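Local coordinates for protein beta-hydroxyacid dehydrogenase, 3-hydroxyisobutyrate dehydrogenase (Saccharomonospora xinjiangensis XJ-54, PDB 6GRL) that acts as an S-selective imine reductase of the HIBADH-related family and probably uses NADP(H) as its cofactor, at residues G112-A117 against A182-L187; G134-D139 against S146-S151; L204-A209 against S263-L268; G249-Q254 against F295-E300. One frame throughout, in Å; residues are numbered along the deposited sequence.

Contact 1: residues G112-A117 against A182-L187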
loop_
_atom_site.group_PDB
_atom_site.type_symbol
_atom_site.label_atom_id
_atom_site.label_comp_id
_atom_site.label_asym_id
_atom_site.label_seq_id
_atom_site.Cartn_x
_atom_site.Cartn_y
_atom_site.Cartn_z
ATOM N N GLY A 112 0.011 -4.343 -8.169
ATOM C CA GLY A 112 0.203 -5.754 -8.437
ATOM C C GLY A 112 0.397 -6.530 -7.155
ATOM O O GLY A 112 0.451 -5.970 -6.056
ATOM N N SER A 113 0.513 -7.840 -7.322
ATOM C CA SER A 113 0.603 -8.783 -6.222
ATOM C C SER A 113 2.050 -8.984 -5.791
ATOM O O SER A 113 2.986 -8.670 -6.535
ATOM C CB SER A 113 -0.005 -10.122 -6.636
ATOM O OG SER A 113 0.844 -10.801 -7.545
ATOM N N PRO A 114 2.266 -9.497 -4.576
ATOM C CA PRO A 114 3.639 -9.831 -4.166
ATOM C C PRO A 114 4.291 -10.864 -5.062
ATOM O O PRO A 114 5.492 -10.770 -5.338
ATOM C CB PRO A 114 3.455 -10.352 -2.733
ATOM C CG PRO A 114 2.182 -9.729 -2.266
ATOM C CD PRO A 114 1.303 -9.649 -3.471
ATOM N N SER A 115 3.526 -11.854 -5.531
ATOM C CA SER A 115 4.091 -12.856 -6.428
ATOM C C SER A 115 4.518 -12.231 -7.751
ATOM O O SER A 115 5.556 -12.601 -8.313
ATOM C CB SER A 115 3.083 -13.981 -6.664
ATOM O OG SER A 115 1.891 -13.485 -7.248
ATOM N N GLN A 116 3.734 -11.279 -8.263
ATOM C CA GLN A 116 4.095 -10.623 -9.515
ATOM C C GLN A 116 5.362 -9.790 -9.358
ATOM O O GLN A 116 6.216 -9.775 -10.252
ATOM C CB GLN A 116 2.932 -9.761 -10.008
ATOM C CG GLN A 116 1.815 -10.565 -10.659
ATOM C CD GLN A 116 0.477 -9.849 -10.643
ATOM O OE1 GLN A 116 0.298 -8.850 -9.946
ATOM N NE2 GLN A 116 -0.473 -10.362 -11.415
ATOM N N ALA A 117 5.506 -9.100 -8.223
ATOM C CA ALA A 117 6.722 -8.328 -7.981
ATOM C C ALA A 117 7.945 -9.234 -7.915
ATOM O O ALA A 117 9.010 -8.891 -8.441
ATOM C CB ALA A 117 6.583 -7.517 -6.692
ATOM N N ALA A 182 6.755 -4.659 -0.631
ATOM C CA ALA A 182 5.997 -3.428 -0.835
ATOM C C ALA A 182 4.560 -3.736 -1.230
ATOM O O ALA A 182 3.625 -3.051 -0.796
ATOM C CB ALA A 182 6.674 -2.556 -1.894
ATOM N N ALA A 183 4.364 -4.776 -2.045
ATOM C CA ALA A 183 3.015 -5.195 -2.406
ATOM C C ALA A 183 2.278 -5.772 -1.203
ATOM O O ALA A 183 1.066 -5.570 -1.058
ATOM C CB ALA A 183 3.070 -6.214 -3.543
ATOM N N VAL A 184 2.989 -6.500 -0.338
ATOM C CA VAL A 184 2.384 -6.996 0.897
ATOM C C VAL A 184 1.920 -5.829 1.759
ATOM O O VAL A 184 0.794 -5.818 2.269
ATOM C CB VAL A 184 3.372 -7.894 1.663
ATOM C CG1 VAL A 184 2.811 -8.249 3.035
ATOM C CG2 VAL A 184 3.671 -9.147 0.874
ATOM N N GLU A 185 2.789 -4.831 1.933
ATOM C CA GLU A 185 2.445 -3.666 2.742
ATOM C C GLU A 185 1.210 -2.962 2.194
ATOM O O GLU A 185 0.294 -2.612 2.948
ATOM C CB GLU A 185 3.634 -2.705 2.795
ATOM C CG GLU A 185 3.437 -1.504 3.704
ATOM C CD GLU A 185 3.677 -1.830 5.164
ATOM O OE1 GLU A 185 4.351 -2.843 5.445
ATOM O OE2 GLU A 185 3.199 -1.066 6.028
ATOM N N PHE A 186 1.166 -2.757 0.876
ATOM C CA PHE A 186 0.050 -2.038 0.270
ATOM C C PHE A 186 -1.261 -2.795 0.453
ATOM O O PHE A 186 -2.251 -2.234 0.935
ATOM C CB PHE A 186 0.330 -1.794 -1.213
ATOM C CG PHE A 186 -0.698 -0.935 -1.894
ATOM C CD1 PHE A 186 -0.593 0.446 -1.867
ATOM C CD2 PHE A 186 -1.769 -1.508 -2.562
ATOM C CE1 PHE A 186 -1.537 1.241 -2.494
ATOM C CE2 PHE A 186 -2.716 -0.720 -3.188
ATOM C CZ PHE A 186 -2.600 0.656 -3.154
ATOM N N LEU A 187 -1.283 -4.075 0.071
ATOM C CA LEU A 187 -2.523 -4.842 0.147
ATOM C C LEU A 187 -2.992 -5.004 1.587
ATOM O O LEU A 187 -4.199 -5.001 1.858
ATOM C CB LEU A 187 -2.341 -6.209 -0.510
ATOM C CG LEU A 187 -2.119 -6.225 -2.023
ATOM C CD1 LEU A 187 -1.998 -7.656 -2.522
ATOM C CD2 LEU A 187 -3.235 -5.488 -2.751
HETATM O O HOH W 1 0.235 -4.274 -3.922
#

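Contact 2: residues G134-D139 against S146-S151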
loop_
_atom_site.group_PDB
_atom_site.type_symbol
_atom_site.label_atom_id
_atom_site.label_comp_id
_atom_site.label_asym_id
_atom_site.label_seq_id
_atom_site.Cartn_x
_atom_site.Cartn_y
_atom_site.Cartn_z
ATOM N N GLY A 134 7.805 -0.650 -6.122
ATOM C CA GLY A 134 7.281 0.441 -5.329
ATOM C C GLY A 134 5.767 0.496 -5.386
ATOM O O GLY A 134 5.147 0.120 -6.379
ATOM N N LYS A 135 5.182 0.975 -4.291
ATOM C CA LYS A 135 3.741 1.170 -4.191
ATOM C C LYS A 135 3.471 2.562 -3.644
ATOM O O LYS A 135 4.098 2.981 -2.665
ATOM C CB LYS A 135 3.096 0.100 -3.302
ATOM C CG LYS A 135 3.231 -1.314 -3.857
ATOM C CD LYS A 135 2.388 -1.499 -5.113
ATOM C CE LYS A 135 2.715 -2.806 -5.823
ATOM N NZ LYS A 135 3.899 -2.683 -6.724
ATOM N N ILE A 136 2.536 3.272 -4.272
ATOM C CA ILE A 136 2.298 4.687 -4.005
ATOM C C ILE A 136 1.036 4.844 -3.169
ATOM O O ILE A 136 -0.007 4.256 -3.481
ATOM C CB ILE A 136 2.183 5.486 -5.316
ATOM C CG1 ILE A 136 3.471 5.358 -6.132
ATOM C CG2 ILE A 136 1.867 6.948 -5.026
ATOM C CD1 ILE A 136 3.342 5.870 -7.552
ATOM N N MET A 137 1.131 5.644 -2.109
ATOM C CA MET A 137 -0.021 6.072 -1.323
ATOM C C MET A 137 -0.210 7.565 -1.564
ATOM O O MET A 137 0.648 8.372 -1.191
ATOM C CB MET A 137 0.178 5.776 0.161
ATOM C CG MET A 137 0.816 4.430 0.451
ATOM S SD MET A 137 0.034 3.582 1.837
ATOM C CE MET A 137 -1.600 3.281 1.168
ATOM N N GLY A 138 -1.322 7.928 -2.190
ATOM C CA GLY A 138 -1.627 9.310 -2.486
ATOM C C GLY A 138 -2.127 9.481 -3.903
ATOM O O GLY A 138 -2.152 8.550 -4.705
ATOM N N ASP A 139 -2.527 10.724 -4.209
ATOM C CA ASP A 139 -3.122 11.098 -5.480
ATOM C C ASP A 139 -2.086 11.733 -6.400
ATOM O O ASP A 139 -1.137 12.371 -5.932
ATOM C CB ASP A 139 -4.281 12.075 -5.261
ATOM C CG ASP A 139 -5.397 11.471 -4.437
ATOM O OD1 ASP A 139 -5.577 10.237 -4.499
ATOM O OD2 ASP A 139 -6.090 12.226 -3.722
ATOM N N SER A 146 4.649 16.225 0.384
ATOM C CA SER A 146 4.573 15.410 1.590
ATOM C C SER A 146 3.265 14.640 1.710
ATOM O O SER A 146 3.108 13.876 2.668
ATOM C CB SER A 146 4.764 16.290 2.826
ATOM O OG SER A 146 6.043 16.899 2.824
ATOM N N ASN A 147 2.327 14.817 0.782
ATOM C CA ASN A 147 1.058 14.105 0.815
ATOM C C ASN A 147 1.066 12.855 -0.056
ATOM O O ASN A 147 0.003 12.279 -0.307
ATOM C CB ASN A 147 -0.082 15.037 0.404
ATOM C CG ASN A 147 -0.437 16.027 1.494
ATOM O OD1 ASN A 147 -0.246 15.750 2.678
ATOM N ND2 ASN A 147 -0.964 17.183 1.104
ATOM N N VAL A 148 2.237 12.427 -0.520
ATOM C CA VAL A 148 2.405 11.157 -1.215
ATOM C C VAL A 148 3.531 10.397 -0.528
ATOM O O VAL A 148 4.586 10.972 -0.241
ATOM C CB VAL A 148 2.713 11.353 -2.713
ATOM C CG1 VAL A 148 3.348 10.101 -3.302
ATOM C CG2 VAL A 148 1.442 11.701 -3.466
ATOM N N SER A 149 3.297 9.118 -0.247
ATOM C CA SER A 149 4.298 8.245 0.341
ATOM C C SER A 149 4.479 7.016 -0.539
ATOM O O SER A 149 3.532 6.540 -1.172
ATOM C CB SER A 149 3.912 7.821 1.763
ATOM O OG SER A 149 2.715 7.065 1.763
ATOM N N LEU A 150 5.708 6.507 -0.576
ATOM C CA LEU A 150 6.060 5.380 -1.428
ATOM C C LEU A 150 6.754 4.313 -0.597
ATOM O O LEU A 150 7.642 4.623 0.202
ATOM C CB LEU A 150 6.966 5.822 -2.585
ATOM C CG LEU A 150 6.392 6.816 -3.598
ATOM C CD1 LEU A 150 6.698 8.251 -3.191
ATOM C CD2 LEU A 150 6.929 6.527 -4.994
ATOM N N SER A 151 6.344 3.062 -0.786
ATOM C CA SER A 151 6.972 1.913 -0.149
ATOM C C SER A 151 7.760 1.136 -1.193
ATOM O O SER A 151 7.273 0.910 -2.303
ATOM C CB SER A 151 5.927 1.001 0.499
ATOM O OG SER A 151 5.234 1.665 1.542
HETATM O O HOH W 2 2.578 1.981 -0.580
HETATM O O HOH W 3 -2.425 12.430 -1.909
#

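Contact 3: residues L204-A209 against S263-L268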
loop_
_atom_site.group_PDB
_atom_site.type_symbol
_atom_site.label_atom_id
_atom_site.label_comp_id
_atom_site.label_asym_id
_atom_site.label_seq_id
_atom_site.Cartn_x
_atom_site.Cartn_y
_atom_site.Cartn_z
ATOM N N LEU A 204 -23.234 1.985 11.591
ATOM C CA LEU A 204 -24.272 2.938 11.208
ATOM C C LEU A 204 -25.630 2.256 11.108
ATOM O O LEU A 204 -26.660 2.857 11.436
ATOM C CB LEU A 204 -23.913 3.605 9.881
ATOM C CG LEU A 204 -22.651 4.468 9.841
ATOM C CD1 LEU A 204 -22.456 5.042 8.450
ATOM C CD2 LEU A 204 -22.716 5.577 10.875
ATOM N N SER A 205 -25.651 0.999 10.656
ATOM C CA SER A 205 -26.904 0.254 10.599
ATOM C C SER A 205 -27.513 0.094 11.986
ATOM O O SER A 205 -28.737 0.165 12.147
ATOM C CB SER A 205 -26.675 -1.115 9.958
ATOM O OG SER A 205 -26.226 -0.988 8.620
ATOM N N VAL A 206 -26.674 -0.115 13.002
ATOM C CA VAL A 206 -27.181 -0.288 14.360
ATOM C C VAL A 206 -27.848 0.993 14.850
ATOM O O VAL A 206 -28.976 0.969 15.355
ATOM C CB VAL A 206 -26.052 -0.730 15.308
ATOM C CG1 VAL A 206 -26.524 -0.673 16.753
ATOM C CG2 VAL A 206 -25.581 -2.132 14.958
ATOM N N VAL A 207 -27.164 2.130 14.706
ATOM C CA VAL A 207 -27.706 3.373 15.249
ATOM C C VAL A 207 -28.894 3.855 14.430
ATOM O O VAL A 207 -29.788 4.526 14.960
ATOM C CB VAL A 207 -26.612 4.453 15.346
ATOM C CG1 VAL A 207 -25.457 3.957 16.190
ATOM C CG2 VAL A 207 -26.130 4.868 13.963
ATOM N N HIS A 208 -28.935 3.528 13.135
ATOM C CA HIS A 208 -30.079 3.923 12.320
ATOM C C HIS A 208 -31.343 3.200 12.764
ATOM O O HIS A 208 -32.425 3.798 12.807
ATOM C CB HIS A 208 -29.796 3.657 10.843
ATOM C CG HIS A 208 -30.874 4.150 9.928
ATOM N ND1 HIS A 208 -31.905 3.348 9.492
ATOM C CD2 HIS A 208 -31.086 5.369 9.378
ATOM C CE1 HIS A 208 -32.703 4.048 8.706
ATOM N NE2 HIS A 208 -32.229 5.278 8.621
ATOM N N ALA A 209 -31.225 1.914 13.104
ATOM C CA ALA A 209 -32.372 1.169 13.607
ATOM C C ALA A 209 -32.866 1.710 14.941
ATOM O O ALA A 209 -34.015 1.451 15.316
ATOM C CB ALA A 209 -32.017 -0.312 13.743
ATOM N N SER A 263 -26.473 -9.316 21.356
ATOM C CA SER A 263 -27.905 -9.346 21.636
ATOM C C SER A 263 -28.587 -8.064 21.174
ATOM O O SER A 263 -29.692 -8.104 20.623
ATOM C CB SER A 263 -28.140 -9.574 23.129
ATOM O OG SER A 263 -29.523 -9.585 23.432
ATOM N N HIS A 264 -27.936 -6.915 21.375
ATOM C CA HIS A 264 -28.569 -5.642 21.041
ATOM C C HIS A 264 -28.726 -5.475 19.534
ATOM O O HIS A 264 -29.819 -5.161 19.047
ATOM C CB HIS A 264 -27.768 -4.483 21.635
ATOM C CG HIS A 264 -28.188 -3.139 21.126
ATOM N ND1 HIS A 264 -27.336 -2.302 20.438
ATOM C CD2 HIS A 264 -29.377 -2.494 21.192
ATOM C CE1 HIS A 264 -27.979 -1.196 20.112
ATOM N NE2 HIS A 264 -29.219 -1.287 20.556
ATOM N N ARG A 265 -27.646 -5.678 18.774
ATOM C CA ARG A 265 -27.727 -5.460 17.333
ATOM C C ARG A 265 -28.618 -6.501 16.663
ATOM O O ARG A 265 -29.339 -6.185 15.711
ATOM C CB ARG A 265 -26.328 -5.453 16.712
ATOM C CG ARG A 265 -25.566 -6.764 16.800
ATOM C CD ARG A 265 -24.075 -6.530 16.608
ATOM N NE ARG A 265 -23.732 -6.199 15.226
ATOM C CZ ARG A 265 -22.923 -5.204 14.874
ATOM N NH1 ARG A 265 -22.660 -4.980 13.592
ATOM N NH2 ARG A 265 -22.382 -4.428 15.802
ATOM N N GLU A 266 -28.598 -7.742 17.156
ATOM C CA GLU A 266 -29.448 -8.770 16.566
ATOM C C GLU A 266 -30.919 -8.536 16.888
ATOM O O GLU A 266 -31.791 -8.918 16.099
ATOM C CB GLU A 266 -29.002 -10.156 17.035
ATOM C CG GLU A 266 -27.743 -10.649 16.337
ATOM C CD GLU A 266 -27.403 -12.089 16.672
ATOM O OE1 GLU A 266 -27.977 -12.632 17.639
ATOM O OE2 GLU A 266 -26.559 -12.676 15.961
ATOM N N SER A 267 -31.215 -7.905 18.028
ATOM C CA SER A 267 -32.590 -7.531 18.336
ATOM C C SER A 267 -33.110 -6.452 17.395
ATOM O O SER A 267 -34.327 -6.265 17.297
ATOM C CB SER A 267 -32.701 -7.055 19.785
ATOM O OG SER A 267 -32.107 -5.780 19.954
ATOM N N LEU A 268 -32.215 -5.741 16.713
ATOM C CA LEU A 268 -32.581 -4.748 15.713
ATOM C C LEU A 268 -32.568 -5.310 14.300
ATOM O O LEU A 268 -32.887 -4.583 13.355
ATOM C CB LEU A 268 -31.633 -3.547 15.795
ATOM C CG LEU A 268 -31.575 -2.800 17.129
ATOM C CD1 LEU A 268 -30.351 -1.900 17.173
ATOM C CD2 LEU A 268 -32.843 -1.990 17.349
#

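Contact 4: residues G249-Q254 against F295-E300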
loop_
_atom_site.group_PDB
_atom_site.type_symbol
_atom_site.label_atom_id
_atom_site.label_comp_id
_atom_site.label_asym_id
_atom_site.label_seq_id
_atom_site.Cartn_x
_atom_site.Cartn_y
_atom_site.Cartn_z
ATOM N N GLY A 249 -9.395 -4.305 29.424
ATOM C CA GLY A 249 -9.931 -5.153 30.465
ATOM C C GLY A 249 -9.626 -6.618 30.213
ATOM O O GLY A 249 -9.146 -7.021 29.151
ATOM N N SER A 250 -9.905 -7.431 31.228
ATOM C CA SER A 250 -9.703 -8.866 31.098
ATOM C C SER A 250 -10.647 -9.438 30.046
ATOM O O SER A 250 -11.712 -8.882 29.768
ATOM C CB SER A 250 -9.928 -9.566 32.438
ATOM O OG SER A 250 -11.301 -9.570 32.787
ATOM N N LEU A 251 -10.241 -10.566 29.457
ATOM C CA LEU A 251 -11.074 -11.199 28.441
ATOM C C LEU A 251 -12.414 -11.643 29.010
ATOM O O LEU A 251 -13.409 -11.697 28.278
ATOM C CB LEU A 251 -10.336 -12.383 27.821
ATOM C CG LEU A 251 -9.324 -11.993 26.742
ATOM C CD1 LEU A 251 -8.524 -13.199 26.304
ATOM C CD2 LEU A 251 -10.028 -11.349 25.555
ATOM N N ARG A 252 -12.460 -11.968 30.304
ATOM C CA ARG A 252 -13.730 -12.326 30.927
ATOM C C ARG A 252 -14.700 -11.152 30.905
ATOM O O ARG A 252 -15.895 -11.327 30.637
ATOM C CB ARG A 252 -13.495 -12.804 32.359
ATOM C CG ARG A 252 -13.048 -14.252 32.464
ATOM C CD ARG A 252 -12.780 -14.646 33.909
ATOM N NE ARG A 252 -11.351 -14.771 34.184
ATOM C CZ ARG A 252 -10.653 -15.889 34.011
ATOM N NH1 ARG A 252 -11.251 -16.985 33.567
ATOM N NH2 ARG A 252 -9.356 -15.911 34.285
ATOM N N VAL A 253 -14.202 -9.946 31.183
ATOM C CA VAL A 253 -15.052 -8.760 31.143
ATOM C C VAL A 253 -15.462 -8.444 29.710
ATOM O O VAL A 253 -16.622 -8.105 29.441
ATOM C CB VAL A 253 -14.330 -7.571 31.804
ATOM C CG1 VAL A 253 -15.080 -6.274 31.542
ATOM C CG2 VAL A 253 -14.176 -7.810 33.299
ATOM N N GLN A 254 -14.525 -8.560 28.764
ATOM C CA GLN A 254 -14.839 -8.237 27.376
ATOM C C GLN A 254 -15.827 -9.234 26.782
ATOM O O GLN A 254 -16.699 -8.852 25.993
ATOM C CB GLN A 254 -13.560 -8.192 26.540
ATOM C CG GLN A 254 -12.451 -7.325 27.117
ATOM C CD GLN A 254 -11.334 -7.063 26.122
ATOM O OE1 GLN A 254 -11.541 -7.105 24.908
ATOM N NE2 GLN A 254 -10.136 -6.805 26.635
ATOM N N PHE A 295 -7.310 -8.531 24.543
ATOM C CA PHE A 295 -7.741 -8.768 23.169
ATOM C C PHE A 295 -6.586 -9.216 22.283
ATOM O O PHE A 295 -6.767 -10.069 21.406
ATOM C CB PHE A 295 -8.386 -7.505 22.597
ATOM C CG PHE A 295 -8.974 -7.699 21.229
ATOM C CD1 PHE A 295 -10.281 -8.134 21.081
ATOM C CD2 PHE A 295 -8.218 -7.458 20.095
ATOM C CE1 PHE A 295 -10.825 -8.319 19.825
ATOM C CE2 PHE A 295 -8.754 -7.645 18.838
ATOM C CZ PHE A 295 -10.059 -8.073 18.701
ATOM N N SER A 296 -5.395 -8.645 22.483
ATOM C CA SER A 296 -4.267 -8.974 21.619
ATOM C C SER A 296 -3.898 -10.449 21.705
ATOM O O SER A 296 -3.339 -11.004 20.752
ATOM C CB SER A 296 -3.062 -8.102 21.972
ATOM O OG SER A 296 -2.633 -8.334 23.302
ATOM N N SER A 297 -4.215 -11.104 22.825
ATOM C CA SER A 297 -3.892 -12.517 22.983
ATOM C C SER A 297 -4.716 -13.409 22.065
ATOM O O SER A 297 -4.342 -14.566 21.848
ATOM C CB SER A 297 -4.089 -12.945 24.438
ATOM O OG SER A 297 -5.464 -12.995 24.776
ATOM N N LEU A 298 -5.827 -12.903 21.521
ATOM C CA LEU A 298 -6.608 -13.687 20.572
ATOM C C LEU A 298 -5.827 -13.979 19.298
ATOM O O LEU A 298 -6.198 -14.893 18.552
ATOM C CB LEU A 298 -7.910 -12.959 20.234
ATOM C CG LEU A 298 -8.807 -12.640 21.433
ATOM C CD1 LEU A 298 -10.048 -11.877 20.992
ATOM C CD2 LEU A 298 -9.191 -13.908 22.185
ATOM N N PHE A 299 -4.756 -13.225 19.038
ATOM C CA PHE A 299 -3.910 -13.503 17.883
ATOM C C PHE A 299 -3.296 -14.895 17.962
ATOM O O PHE A 299 -3.003 -15.502 16.925
ATOM C CB PHE A 299 -2.817 -12.441 17.775
ATOM C CG PHE A 299 -2.054 -12.486 16.485
ATOM C CD1 PHE A 299 -2.655 -12.109 15.296
ATOM C CD2 PHE A 299 -0.732 -12.895 16.463
ATOM C CE1 PHE A 299 -1.951 -12.149 14.105
ATOM C CE2 PHE A 299 -0.020 -12.932 15.278
ATOM C CZ PHE A 299 -0.632 -12.559 14.097
ATOM N N GLU A 300 -3.101 -15.416 19.176
ATOM C CA GLU A 300 -2.555 -16.761 19.324
ATOM C C GLU A 300 -3.506 -17.819 18.780
ATOM O O GLU A 300 -3.063 -18.902 18.382
ATOM C CB GLU A 300 -2.237 -17.040 20.794
ATOM C CG GLU A 300 -1.177 -16.126 21.382
ATOM C CD GLU A 300 0.194 -16.356 20.777
ATOM O OE1 GLU A 300 0.530 -17.523 20.483
ATOM O OE2 GLU A 300 0.936 -15.368 20.593
#

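Contact 1: residues G112-A117 against A182-L187
Ala183, the first residue of 182-187 to meet 112-117, directs its methyl into the turn that starts helix 114-126. Its CB lies 3.5 Å from Pro114 N and 3.6 Å from Gly112 O, so close a backbone approach that a small side chain suits this place. The Ala183 carbonyl joins in through water 1, which donates to Gly112 O at 2.7 Å and, at a longer distance, to Ala183 O. Val184 follows. With CG1 anti to the backbone N (chi1 172°), CG2 is the branch that meets the proline, the two side chains crossing at about a right angle and Val184 CG2 lying 3.5 Å from Pro114 CG. One turn on, Leu187 brings CD1 to 4.0 Å from Pro114 CD. Proline fits the first turn of a helix, where its missing N-H costs no bond, and its ring offers a rigid apolar surface. Behind it the turn is held by Ser113 N, at the N-cap position, which donates to Gln116 OE1 (2.8 Å, 171°). The contact thus joins the Rossmann-type domain to the start of the long helix 181-209. Because the direct contacts are van der Waals and the water bridges backbone carbonyls, fit depends on the shapes of Ala183, Val184, Leu187 and Pro114.

Contact 2: residues G134-D139 against S146-S151
Lys135 and Ser151 form one rung of an antiparallel beta hairpin, made of strands 130-137 and 149-154 in the mixed sheet of the Rossmann-type domain. Each gives its N-H to the other's carbonyl, both bonds 2.9 Å between N and O. Met137 and Ser149 repeat the pattern: Met137 N reaches Ser149 O at 2.7 Å and 173°, and Ser149 N returns to Met137 O. In the non-hydrogen-bonded pair between them, Leu150 turns its backbone outward to Gly171 and Ala173. Ile136 holds CG1 anti to the carbonyl carbon (chi1 -60°), beside Leu150, whose CD2 lies 3.8 Å from Ile136 CG1; the other branch, Ile136 CG2, meets Val148 CG1 at 3.9 Å. Ile136 also packs on Met31 and Ile35 of helix 30-41. Lys135 NZ leads away from the hairpin to a salt bridge with Asp133; it also donates to Thr110 O and, from above the carbonyl plane, to Gly134 O. Gly138 suits its place because a beta carbon there would run into Val148 CG2 and Asn147 O. Past it the direct ladder gives way to a relay: water 3 accepts from Asp139 N and donates to Asn147 O, each 2.9 Å from the water oxygen.

Contact 3: residues L204-A209 against S263-L268
Val206 takes the central place here, spreading its two methyls over three residues at the end of helix 251-267. With CG1 anti to the backbone N (chi1 170°), that branch points between His264 and Leu268, 3.7 Å from His264 CE1 and 4.0 Å from Leu268 CD1. The other branch, CG2, sits 3.8 Å from Arg265 CB and also lies over the centre of one face of the guanidinium group. Arg265 achieves this by folding: CG lies between the backbone N and the carbonyl carbon, and a bend at chi3 (-72°) brings the flat group back above the valine. A beta-branched residue suits the spot because it serves both sides at once; an alanine here would probably open a gap beneath the guanidinium and leave the His264 ring and Leu268 CD1 without the methyl they pack on. Leu268 CD1 also lies 3.7 Å from Val206 O. Farther on, the small methyl of Ala209 lets Leu268 pack both CB, 3.9 Å from Ala209 CB, and CD2 against it. Within the two segments the contact is apolar, even where a charged side chain takes part; just past Ala209, the hydrogen bond between His264 NE2 and Glu210 OE2 adds a polar tie between the helix ends. Arg265 NH1 turns instead to Glu271, a salt bridge that probably balances its charge.

Contact 4: residues G249-Q254 against F295-E300
Gln254 NE2 donates to Gly249 O at 2.7 Å and more weakly to Asp247 OD1, while across the contact it merely packs near the backbone of Phe295. These bonds lie at the capped start of helix 251-267 in the helical C-terminal domain: Ser250 is the N-cap, its OG accepting a weak bond from Val253 N. Gln254 CG lies anti to the carbonyl carbon (chi1 -51°) and the chain runs extended beyond it, which carries the amide to Gly249 O and to Phe295. Gly249 O is approached from above its carbonyl plane, but lies within the amide plane of Gln254, so the amide is well aligned as a donor. Asp247 is the polar link across, since OD1 also accepts from Phe295 N and OD2 from Ser296 N. The remaining amide atom, Gln254 OE1, comes to the edge of the Phe295 ring, 4.2 Å from CD1, with amide and ring planes only 6° apart. A leucine in place of Gln254 would probably leave Gly249 O without this donor and take one partner from Asp247, freeing the loop before the helix to shift. Leu251, itself buried, supplies the apolar part: CD2 meets the backbone at Phe295 N, and CD1 packs 3.4 Å from Ser297 OG, a hydroxyl already bonded to Gly294 O. On another side, the same Leu251 CD1 touches Leu298 CD2 at 4.2 Å.

In the fold
Contacts 1 and 2 adjoin, their centres about 14 Å apart: contact 2 is nested in the chain loop closed by contact 1, and Phe186 CE1 packs 3.5 Å from Ile136 O. Helix 181-209 then carries the chain from contact 1 to contact 3, whose centres lie about 37 Å apart. Contacts 3 and 4 sit at the two ends of helix 251-267, centres about 24 Å apart, and their segments alternate along the chain. Ile136 of contact 2 comes close to, but does not contact, the glycine-rich Rossmann-type turn of Gly27, Gly29 and Gly32, which probably receives the dinucleotide cofactor; contact 4 is remote from contact 2, nearest atoms about 20 Å apart.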